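N-acetyltransferase (Staphylococcus aureus subsp. aureus, PDB 4LUA) probably transfers the acetyl group of acetyl-coenzyme A to an amino group of its substrate, as a GNAT-fold enzyme. Local coordinates at residues 4-10 / 56-62; 27-31 / 129-133; 66-70 / 98-103; 82-86 / 115-120. All coordinates share one frame; numbering follows the deposited sequence.

How the contacts relate
The four contacts follow the GNAT fold from its N-terminal edge strand to the splayed middle of its beta structure. Contacts 1 and 3 lie closest, centres 7 Å apart: strand 55-62 pairs with strand 65-75, and Phe-58 O probably accepts a hydrogen bond from Thr-69 OG1. Helix 96-112 of contact 3 leads on to contact 2, where Phe-29 and Phe-132 pack against Asn-99. Contact 4 joins strands 83-91 and 117-123, whose divergence in this family opens the cleft for acetyl-coenzyme A. Its centre is 17 Å from that of contact 2, whose loop bonds to both strands farther along and also holds a glycerol, possibly marking a pocket.

Contact 1 (4-10 / 56-62); sequences MIEIKTL and IVFGCYE
The carbonyl oxygen of Glu-6 is gripped twice by the facing strand: Tyr-61 N donates to Glu-6 O over 2.8 Å, almost straight at 170°, and Cys-60 CA directs its C-H at the same oxygen from 3.4 Å. Hydrogen-bonded pairs Glu-6/Tyr-61 and Lys-8/Gly-59 take turns with non-hydrogen-bonded pairs Ile-7/Cys-60 and Thr-9/Phe-58, and Leu-10 N adds a bond to Val-57 O. The extended Lys-8 chain crosses one face of the Tyr-61 ring at about a right angle. Lys-8 NZ stands 4.3 Å from the centroid of the Tyr-61 ring, 18° off the normal, a cation-pi contact that a long chain ending in an ammonium group suits well. Leu-10 CD2 instead meets that ring in plane at its edge, 3.8 Å from Tyr-61 CE2. Gly-59, having no side chain, lets Leu-10 CG settle 3.6 Å from Gly-59 N. On the other face Ile-5 CG2, placed anti to its own N by chi1 of -74°, touches Cys-60 CB at 3.5 Å. Ile-7 and Phe-58 turn this apolar face to helix 96-112, Leu-10 and Val-57 meet helices 15-25 and 41-48, and strand 65-75 continues the sheet beyond strand 55-62, leaving 6-9 as its edge strand.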
# COMPACT_ATOMS: atom_id res chain seq x y z
N MET A 4 19.10 6.61 -0.94
CA MET A 4 19.40 5.80 -2.10
C MET A 4 18.61 4.47 -2.04
O MET A 4 19.01 3.58 -1.27
CB MET A 4 20.89 5.46 -2.04
CG MET A 4 21.39 4.76 -3.24
SD MET A 4 21.40 5.99 -4.58
CE MET A 4 22.26 5.05 -5.84
N ILE A 5 17.53 4.33 -2.82
CA ILE A 5 16.66 3.18 -2.76
C ILE A 5 16.58 2.43 -4.07
O ILE A 5 16.52 3.04 -5.18
CB ILE A 5 15.22 3.65 -2.36
CG1 ILE A 5 15.27 3.99 -0.86
CG2 ILE A 5 14.19 2.61 -2.56
CD1 ILE A 5 15.34 5.45 -0.71
N GLU A 6 16.52 1.12 -3.96
CA GLU A 6 16.21 0.23 -5.09
C GLU A 6 14.80 -0.31 -4.85
O GLU A 6 14.48 -0.69 -3.71
CB GLU A 6 17.19 -0.96 -5.16
CG GLU A 6 16.80 -1.91 -6.35
CD GLU A 6 17.61 -3.19 -6.38
OE1 GLU A 6 18.53 -3.38 -5.54
OE2 GLU A 6 17.34 -4.04 -7.26
N ILE A 7 13.92 -0.29 -5.85
CA ILE A 7 12.60 -0.90 -5.69
C ILE A 7 12.67 -2.28 -6.35
O ILE A 7 13.05 -2.41 -7.53
CB ILE A 7 11.53 -0.02 -6.34
CG1 ILE A 7 11.48 1.34 -5.58
CG2 ILE A 7 10.17 -0.76 -6.30
CD1 ILE A 7 10.48 2.36 -6.22
N LYS A 8 12.38 -3.32 -5.55
CA LYS A 8 12.49 -4.71 -5.96
C LYS A 8 11.14 -5.38 -5.89
O LYS A 8 10.26 -5.00 -5.09
CB LYS A 8 13.45 -5.50 -5.05
CG LYS A 8 14.92 -4.97 -4.98
CD LYS A 8 15.87 -5.90 -4.13
CE LYS A 8 17.09 -5.14 -3.53
NZ LYS A 8 18.19 -5.96 -2.84
N THR A 9 10.94 -6.37 -6.74
CA THR A 9 9.76 -7.20 -6.60
C THR A 9 10.12 -8.22 -5.53
O THR A 9 11.19 -8.87 -5.58
CB THR A 9 9.36 -7.89 -7.92
OG1 THR A 9 8.93 -6.91 -8.87
CG2 THR A 9 8.19 -8.82 -7.68
N LEU A 10 9.22 -8.43 -4.59
CA LEU A 10 9.45 -9.37 -3.50
C LEU A 10 8.80 -10.68 -3.87
O LEU A 10 7.78 -10.71 -4.57
CB LEU A 10 8.84 -8.85 -2.19
CG LEU A 10 9.33 -7.45 -1.78
CD1 LEU A 10 8.78 -7.18 -0.35
CD2 LEU A 10 10.90 -7.43 -1.82
N ILE A 56 1.06 -8.41 -6.68
CA ILE A 56 2.49 -8.22 -6.80
C ILE A 56 2.92 -7.31 -5.65
O ILE A 56 2.28 -6.31 -5.34
CB ILE A 56 2.90 -7.62 -8.17
CG1 ILE A 56 4.42 -7.50 -8.24
CG2 ILE A 56 2.37 -6.23 -8.36
CD1 ILE A 56 4.95 -7.23 -9.62
N VAL A 57 4.01 -7.68 -5.00
CA VAL A 57 4.51 -6.96 -3.82
C VAL A 57 5.85 -6.31 -4.08
O VAL A 57 6.77 -6.94 -4.63
CB VAL A 57 4.65 -7.96 -2.63
CG1 VAL A 57 5.13 -7.21 -1.35
CG2 VAL A 57 3.32 -8.71 -2.39
N PHE A 58 5.97 -5.03 -3.72
CA PHE A 58 7.21 -4.31 -3.97
C PHE A 58 7.87 -3.93 -2.67
O PHE A 58 7.14 -3.56 -1.68
CB PHE A 58 6.85 -3.00 -4.72
CG PHE A 58 6.09 -3.27 -6.01
CD1 PHE A 58 6.78 -3.89 -7.05
CD2 PHE A 58 4.74 -2.88 -6.19
CE1 PHE A 58 6.12 -4.17 -8.26
CE2 PHE A 58 4.08 -3.14 -7.41
CZ PHE A 58 4.76 -3.78 -8.43
N GLY A 59 9.21 -3.93 -2.67
CA GLY A 59 9.94 -3.47 -1.49
C GLY A 59 10.97 -2.42 -1.84
O GLY A 59 11.59 -2.50 -2.88
N CYS A 60 11.12 -1.40 -0.99
CA CYS A 60 12.18 -0.41 -1.19
C CYS A 60 13.35 -0.80 -0.29
O CYS A 60 13.20 -0.99 0.95
CB CYS A 60 11.69 0.94 -0.68
SG CYS A 60 10.25 1.50 -1.66
N TYR A 61 14.53 -0.91 -0.91
CA TYR A 61 15.73 -1.26 -0.15
C TYR A 61 16.72 -0.10 -0.11
O TYR A 61 17.02 0.49 -1.15
CB TYR A 61 16.42 -2.49 -0.74
CG TYR A 61 15.72 -3.80 -0.44
CD1 TYR A 61 16.19 -4.61 0.58
CD2 TYR A 61 14.56 -4.17 -1.12
CE1 TYR A 61 15.54 -5.77 0.88
CE2 TYR A 61 13.92 -5.33 -0.84
CZ TYR A 61 14.41 -6.12 0.16
OH TYR A 61 13.81 -7.33 0.48
N GLU A 62 17.28 0.12 1.08
CA GLU A 62 18.47 0.99 1.21
C GLU A 62 19.58 0.05 1.64
O GLU A 62 19.55 -0.47 2.78
CB GLU A 62 18.22 2.03 2.28
CG GLU A 62 19.24 3.14 2.34
CD GLU A 62 18.87 4.17 3.40
OE1 GLU A 62 17.92 3.91 4.17
OE2 GLU A 62 19.52 5.24 3.44
O HOH W 1 20.81 5.77 1.33
O HOH W 2 5.47 -10.15 -5.78

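Contact 2 (27-31 / 129-133); sequences EEFTQ and AKVFY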
# COMPACT_ATOMS: atom_id res chain seq x y z
N GLU A 27 2.23 0.20 11.89
CA GLU A 27 1.21 1.11 11.37
C GLU A 27 1.23 1.10 9.83
O GLU A 27 2.25 1.40 9.17
CB GLU A 27 1.51 2.53 11.86
CG GLU A 27 0.55 3.59 11.39
CD GLU A 27 0.90 5.01 11.87
OE1 GLU A 27 1.67 5.15 12.86
OE2 GLU A 27 0.39 5.96 11.24
N GLU A 28 0.08 0.79 9.25
CA GLU A 28 -0.07 0.87 7.78
C GLU A 28 -0.35 2.32 7.40
O GLU A 28 -1.10 3.01 8.08
CB GLU A 28 -1.25 -0.03 7.37
CG GLU A 28 -1.21 -0.59 5.95
CD GLU A 28 -1.87 0.30 4.92
OE1 GLU A 28 -2.43 1.33 5.27
OE2 GLU A 28 -1.80 -0.08 3.71
N PHE A 29 0.29 2.78 6.31
CA PHE A 29 0.28 4.23 6.00
C PHE A 29 -1.11 4.86 5.82
O PHE A 29 -1.25 6.06 6.12
CB PHE A 29 1.09 4.38 4.68
CG PHE A 29 1.29 5.81 4.23
CD1 PHE A 29 2.35 6.54 4.73
CD2 PHE A 29 0.42 6.37 3.31
CE1 PHE A 29 2.56 7.90 4.28
CE2 PHE A 29 0.61 7.71 2.89
CZ PHE A 29 1.67 8.43 3.38
N THR A 30 -2.08 4.09 5.35
CA THR A 30 -3.44 4.63 5.16
C THR A 30 -4.38 4.29 6.26
O THR A 30 -5.56 4.66 6.17
CB THR A 30 -4.07 4.08 3.84
OG1 THR A 30 -4.23 2.65 3.88
CG2 THR A 30 -3.14 4.42 2.66
N GLN A 31 -3.92 3.59 7.31
CA GLN A 31 -4.83 3.21 8.39
C GLN A 31 -4.56 4.05 9.64
O GLN A 31 -4.18 5.22 9.52
CB GLN A 31 -4.74 1.71 8.67
CG GLN A 31 -5.09 0.96 7.40
CD GLN A 31 -4.99 -0.56 7.50
OE1 GLN A 31 -4.53 -1.16 8.49
NE2 GLN A 31 -5.41 -1.19 6.39
N ALA A 129 -2.47 11.01 4.95
CA ALA A 129 -2.40 10.08 3.83
C ALA A 129 -3.25 10.59 2.66
O ALA A 129 -2.84 10.41 1.46
CB ALA A 129 -2.90 8.67 4.28
N LYS A 130 -4.41 11.21 2.94
CA LYS A 130 -5.25 11.70 1.84
C LYS A 130 -4.53 12.82 1.07
O LYS A 130 -4.51 12.82 -0.17
CB LYS A 130 -6.60 12.20 2.40
CG LYS A 130 -7.69 12.39 1.32
CD LYS A 130 -9.10 12.61 1.93
CE LYS A 130 -9.59 14.06 1.72
NZ LYS A 130 -10.52 14.48 2.86
N VAL A 131 -3.90 13.78 1.78
CA VAL A 131 -3.15 14.84 1.10
C VAL A 131 -1.95 14.30 0.31
O VAL A 131 -1.67 14.77 -0.81
CB VAL A 131 -2.71 15.92 2.12
CG1 VAL A 131 -1.65 16.85 1.52
CG2 VAL A 131 -3.96 16.70 2.54
N PHE A 132 -1.28 13.29 0.88
CA PHE A 132 -0.16 12.66 0.20
C PHE A 132 -0.66 12.08 -1.16
O PHE A 132 -0.03 12.30 -2.21
CB PHE A 132 0.38 11.56 1.13
CG PHE A 132 1.25 10.55 0.44
CD1 PHE A 132 0.67 9.38 -0.14
CD2 PHE A 132 2.63 10.73 0.40
CE1 PHE A 132 1.54 8.44 -0.79
CE2 PHE A 132 3.46 9.75 -0.19
CZ PHE A 132 2.90 8.65 -0.81
N TYR A 133 -1.78 11.37 -1.12
CA TYR A 133 -2.26 10.77 -2.37
C TYR A 133 -2.80 11.77 -3.34
O TYR A 133 -2.63 11.63 -4.57
CB TYR A 133 -3.37 9.73 -2.06
CG TYR A 133 -2.79 8.34 -1.92
CD1 TYR A 133 -2.49 7.63 -3.07
CD2 TYR A 133 -2.64 7.72 -0.67
CE1 TYR A 133 -1.99 6.33 -3.00
CE2 TYR A 133 -2.14 6.42 -0.61
CZ TYR A 133 -1.86 5.76 -1.80
OH TYR A 133 -1.42 4.45 -1.74
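Phe-29 and Phe-132 form the aromatic part of this contact, a T-shaped pair in which the edge of Phe-29 is directed at the face of Phe-132, the two ring centroids 4.7 Å apart and the planes at 64°. The touching edge is CE2 and CZ: Phe-29 CE2 comes within 3.5 Å of Phe-132 CD1, while Phe-29 CZ sits over the rim of the Phe-132 ring rather than its centre. With CG of Phe-29 opposite its own backbone N (chi1 -176°), the ring reaches out from the turn to the helix.

Aliphatic packing accompanies the ring pair. Ala-129 is small enough for the helix to come close to the loop, its CB lying 3.6 Å from Phe-29 O and also touching Phe-29 CE2. Thr-30 adds its methyl, CG2, at 4.0 Å from Tyr-133 CE2.

The loop has its own hydrogen bonds, in a type I beta turn from Glu-28 to Gln-31. Glu-28 OE1 takes two donors from one residue: Thr-30 OG1 at 2.6 Å on the syn side, and Thr-30 N at 2.8 Å from above the carboxylate plane. Threonine suits this place because its hydroxyl faces the acid while its methyl faces the helix. Glu-28 OE2 accepts from Asn-89 N.

The chemistry is thus divided: polar bonds fix the turn, whereas its direct contact with the helix is apolar and aromatic, and Asn-126 ties Gln-31 O to the backbone N of Ala-129. A glycerol, probably from the crystallisation liquor, bonds to Phe-29 O and may mark a pocket.

Contact 3 (66-70 / 98-103); sequences LIATA and INSELI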
# COMPACT_ATOMS: atom_id res chain seq x y z
N LEU A 66 15.30 -3.61 4.05
CA LEU A 66 13.97 -3.35 3.53
C LEU A 66 13.33 -2.26 4.37
O LEU A 66 13.13 -2.42 5.62
CB LEU A 66 13.14 -4.66 3.60
CG LEU A 66 11.70 -4.53 3.20
CD1 LEU A 66 11.55 -4.11 1.72
CD2 LEU A 66 11.03 -5.90 3.46
N ILE A 67 13.03 -1.12 3.75
CA ILE A 67 12.50 0.01 4.52
C ILE A 67 11.07 0.39 4.25
O ILE A 67 10.49 1.18 4.99
CB ILE A 67 13.42 1.26 4.39
CG1 ILE A 67 13.42 1.82 2.96
CG2 ILE A 67 14.84 0.86 4.86
CD1 ILE A 67 14.13 3.20 2.92
N ALA A 68 10.49 -0.16 3.19
CA ALA A 68 9.10 0.17 2.86
C ALA A 68 8.55 -0.87 1.92
O ALA A 68 9.31 -1.54 1.19
CB ALA A 68 8.96 1.58 2.19
N THR A 69 7.22 -1.01 1.93
CA THR A 69 6.58 -1.95 1.00
C THR A 69 5.18 -1.47 0.64
O THR A 69 4.57 -0.73 1.42
CB THR A 69 6.48 -3.38 1.63
OG1 THR A 69 6.01 -4.32 0.64
CG2 THR A 69 5.61 -3.47 2.92
N ALA A 70 4.71 -1.90 -0.55
CA ALA A 70 3.27 -1.82 -0.84
C ALA A 70 2.98 -2.93 -1.84
O ALA A 70 3.90 -3.38 -2.53
CB ALA A 70 2.90 -0.41 -1.39
N ILE A 98 10.14 8.72 0.70
CA ILE A 98 10.26 7.32 0.31
C ILE A 98 8.93 6.81 -0.27
O ILE A 98 8.88 6.17 -1.35
CB ILE A 98 10.62 6.40 1.54
CG1 ILE A 98 11.95 6.80 2.17
CG2 ILE A 98 10.66 4.89 1.14
CD1 ILE A 98 13.01 6.66 1.26
N ASN A 99 7.82 7.07 0.43
CA ASN A 99 6.57 6.53 -0.05
C ASN A 99 6.15 7.17 -1.36
O ASN A 99 5.50 6.51 -2.18
CB ASN A 99 5.42 6.64 1.01
CG ASN A 99 4.42 5.49 0.89
OD1 ASN A 99 4.82 4.37 0.52
ND2 ASN A 99 3.15 5.77 1.19
N SER A 100 6.47 8.45 -1.59
CA SER A 100 6.10 9.09 -2.86
C SER A 100 6.87 8.41 -3.97
O SER A 100 6.28 8.20 -5.06
CB SER A 100 6.43 10.59 -2.88
OG SER A 100 5.49 11.28 -2.06
N GLU A 101 8.14 8.07 -3.73
CA GLU A 101 8.90 7.35 -4.78
C GLU A 101 8.24 5.99 -5.04
O GLU A 101 8.04 5.56 -6.21
CB GLU A 101 10.37 7.17 -4.39
CG GLU A 101 11.24 8.35 -4.74
CD GLU A 101 12.69 8.11 -4.31
OE1 GLU A 101 13.14 6.94 -4.33
OE2 GLU A 101 13.38 9.11 -3.95
N LEU A 102 7.80 5.32 -3.97
CA LEU A 102 7.15 4.01 -4.12
C LEU A 102 5.80 4.08 -4.87
O LEU A 102 5.55 3.31 -5.82
CB LEU A 102 6.97 3.36 -2.71
CG LEU A 102 6.27 2.00 -2.74
CD1 LEU A 102 6.99 0.92 -3.62
CD2 LEU A 102 6.24 1.51 -1.30
N ILE A 103 4.90 4.99 -4.47
CA ILE A 103 3.59 5.05 -5.11
C ILE A 103 3.75 5.61 -6.54
O ILE A 103 3.04 5.17 -7.45
CB ILE A 103 2.62 5.87 -4.23
CG1 ILE A 103 2.50 5.27 -2.83
CG2 ILE A 103 1.28 5.96 -4.94
CD1 ILE A 103 2.08 3.72 -2.82
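Leu-102 packs into the backbone of strand 66-70 at the tightest point of this contact. One branch does the work: Leu-102 CD2 lies 3.7 Å from Thr-69 C and 3.8 Å from Ala-70 N, so its methyl rests on the peptide link itself. The same methyl touches the side chain of Ala-70, with Leu-102 CD2 and Ala-70 CB 3.9 Å apart. A chi1 of 178° turns CG of Leu-102 away from its own N and sends the branch to the strand. One turn earlier Ile-98 CG2 meets Ala-68 CB at 3.9 Å. Two alanines suit this face, for their single methyls let the leucine and isoleucine come down onto the strand, whose axis passes 9.3 Å from that of the helix at 44°.

The looser side is at Ile-67, a partly exposed residue. Here only chain ends meet: Ile-67 CD1 and Ile-98 CD1 are 4.0 Å apart, and the two side chains cross at about a right angle. Ala-70 CB also meets Ile-103 CD1, but more loosely, at 4.4 Å. Thr-69 turns to the other face of the sheet, toward helix 15-25, and bonds through OG1 to Phe-58 O.

Helix 96-112 thus covers one face of the antiparallel sheet: Ile-5 joins Ile-67 and Ile-98 from the edge strand's side, Asn-89 of strand 83-91 touches Ala-70 and Leu-102, and Phe-132 of helix 127-135 packs against Asn-99 and Ile-103.

Contact 4 (82-86 / 115-120); sequences HKSLI and YESLLT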
# COMPACT_ATOMS: atom_id res chain seq x y z
N HIS A 82 -11.65 -6.58 -13.84
CA HIS A 82 -10.68 -6.45 -12.76
C HIS A 82 -10.55 -5.02 -12.28
O HIS A 82 -10.78 -4.06 -13.02
CB HIS A 82 -9.32 -6.94 -13.25
CG HIS A 82 -8.73 -6.08 -14.33
ND1 HIS A 82 -7.37 -5.92 -14.50
CD2 HIS A 82 -9.33 -5.32 -15.28
CE1 HIS A 82 -7.16 -5.10 -15.51
NE2 HIS A 82 -8.32 -4.72 -16.00
N LYS A 83 -10.16 -4.88 -11.02
CA LYS A 83 -9.81 -3.60 -10.43
C LYS A 83 -8.47 -3.83 -9.75
O LYS A 83 -8.20 -4.94 -9.31
CB LYS A 83 -10.84 -3.19 -9.38
CG LYS A 83 -12.22 -2.91 -9.93
CD LYS A 83 -12.28 -1.57 -10.63
CE LYS A 83 -13.70 -1.19 -10.98
NZ LYS A 83 -13.75 0.08 -11.75
N SER A 84 -7.64 -2.80 -9.65
CA SER A 84 -6.41 -2.93 -8.89
C SER A 84 -6.35 -2.00 -7.68
O SER A 84 -6.64 -0.88 -7.81
CB SER A 84 -5.23 -2.69 -9.80
OG SER A 84 -4.95 -3.87 -10.50
N LEU A 85 -5.96 -2.55 -6.53
CA LEU A 85 -5.96 -1.80 -5.26
C LEU A 85 -4.59 -1.76 -4.70
O LEU A 85 -3.90 -2.76 -4.70
CB LEU A 85 -6.82 -2.52 -4.19
CG LEU A 85 -8.32 -2.20 -4.14
CD1 LEU A 85 -8.99 -2.30 -5.48
CD2 LEU A 85 -8.97 -3.14 -3.12
N ILE A 86 -4.21 -0.61 -4.14
CA ILE A 86 -2.95 -0.57 -3.39
C ILE A 86 -3.28 -0.94 -1.96
O ILE A 86 -4.25 -0.43 -1.39
CB ILE A 86 -2.36 0.86 -3.47
CG1 ILE A 86 -2.02 1.21 -4.91
CG2 ILE A 86 -1.11 0.95 -2.50
CD1 ILE A 86 -1.71 2.72 -5.10
N TYR A 115 -3.01 -1.56 -16.90
CA TYR A 115 -4.07 -1.47 -15.91
C TYR A 115 -4.95 -0.28 -16.23
O TYR A 115 -4.48 0.70 -16.82
CB TYR A 115 -3.46 -1.21 -14.53
CG TYR A 115 -2.74 -2.37 -13.83
CD1 TYR A 115 -1.69 -3.04 -14.42
CD2 TYR A 115 -3.09 -2.72 -12.55
CE1 TYR A 115 -1.04 -4.08 -13.75
CE2 TYR A 115 -2.45 -3.78 -11.89
CZ TYR A 115 -1.43 -4.45 -12.51
OH TYR A 115 -0.80 -5.48 -11.82
N GLU A 116 -6.24 -0.34 -15.84
CA GLU A 116 -7.18 0.73 -16.18
C GLU A 116 -7.26 1.76 -15.06
O GLU A 116 -7.45 2.97 -15.31
CB GLU A 116 -8.60 0.19 -16.36
CG GLU A 116 -8.81 -0.90 -17.39
CD GLU A 116 -10.29 -1.26 -17.50
OE1 GLU A 116 -11.02 -1.15 -16.47
OE2 GLU A 116 -10.73 -1.63 -18.61
N SER A 117 -7.11 1.32 -13.82
CA SER A 117 -7.16 2.29 -12.74
C SER A 117 -6.46 1.73 -11.53
O SER A 117 -6.15 0.51 -11.49
CB SER A 117 -8.59 2.67 -12.33
OG SER A 117 -8.54 3.84 -11.46
N LEU A 118 -6.15 2.63 -10.60
CA LEU A 118 -5.53 2.20 -9.37
C LEU A 118 -6.42 2.79 -8.32
O LEU A 118 -6.75 4.00 -8.38
CB LEU A 118 -4.17 2.88 -9.13
CG LEU A 118 -2.92 2.40 -9.78
CD1 LEU A 118 -1.85 3.43 -9.45
CD2 LEU A 118 -2.65 1.07 -9.13
N LEU A 119 -6.84 1.97 -7.32
CA LEU A 119 -7.65 2.51 -6.21
C LEU A 119 -6.90 2.40 -4.90
O LEU A 119 -6.01 1.56 -4.76
CB LEU A 119 -8.92 1.69 -6.08
CG LEU A 119 -9.86 1.69 -7.25
CD1 LEU A 119 -11.01 0.72 -6.92
CD2 LEU A 119 -10.37 3.06 -7.43
N THR A 120 -7.15 3.31 -3.97
CA THR A 120 -6.58 3.17 -2.64
C THR A 120 -7.66 3.58 -1.65
O THR A 120 -8.55 4.41 -1.94
CB THR A 120 -5.29 4.10 -2.50
OG1 THR A 120 -4.54 3.69 -1.34
CG2 THR A 120 -5.63 5.61 -2.40
O HOH W 3 -8.95 -0.40 -11.55
O HOH W 4 -4.88 1.58 0.37
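Strands 83-86 and 117-120 run in the same general sense, but at 42° to each other, and are joined at a single bridge between Leu-85 and Leu-119. Leu-119 makes both backbone bonds, to the neighbours of Leu-85: Leu-119 N donates to Ser-84 O at 2.9 Å, and Ile-86 N donates to Leu-119 O at 2.9 Å and 167°. Past the bridge a water takes over, donating to Ile-86 O at 2.7 Å and also hydrogen-bonded to Thr-120 OG1.

The partly exposed Leu-85 and Leu-119 touch through one branch each, Leu-85 CD1 lying 3.9 Å from Leu-119 CD1. On the buried inner side Ile-86 CG1 lies more loosely against Leu-118 CD2, and Leu-118 also reaches helix 96-112 and Phe-138, so branched apolar residues suit these two positions. The Tyr-115 ring presents its edge to Ser-84, with Ser-84 CB in the ring plane 3.5 Å from Tyr-115 CD2. A small residue fits beside that edge, though the modelled position of the Ser-84 hydroxyl is doubtful. At the outer end the poorly ordered His-82 brings NE2 to 4.1 Å from Glu-116 CG, while its ND1 bonds to Gln-74.

Few direct bonds therefore hold the two strands, and water already stands between their polar groups at Thr-120. This is consistent with the splayed central pair of the GNAT fold, whose strands part to admit acetyl-coenzyme A and leave main-chain groups available to the cofactor.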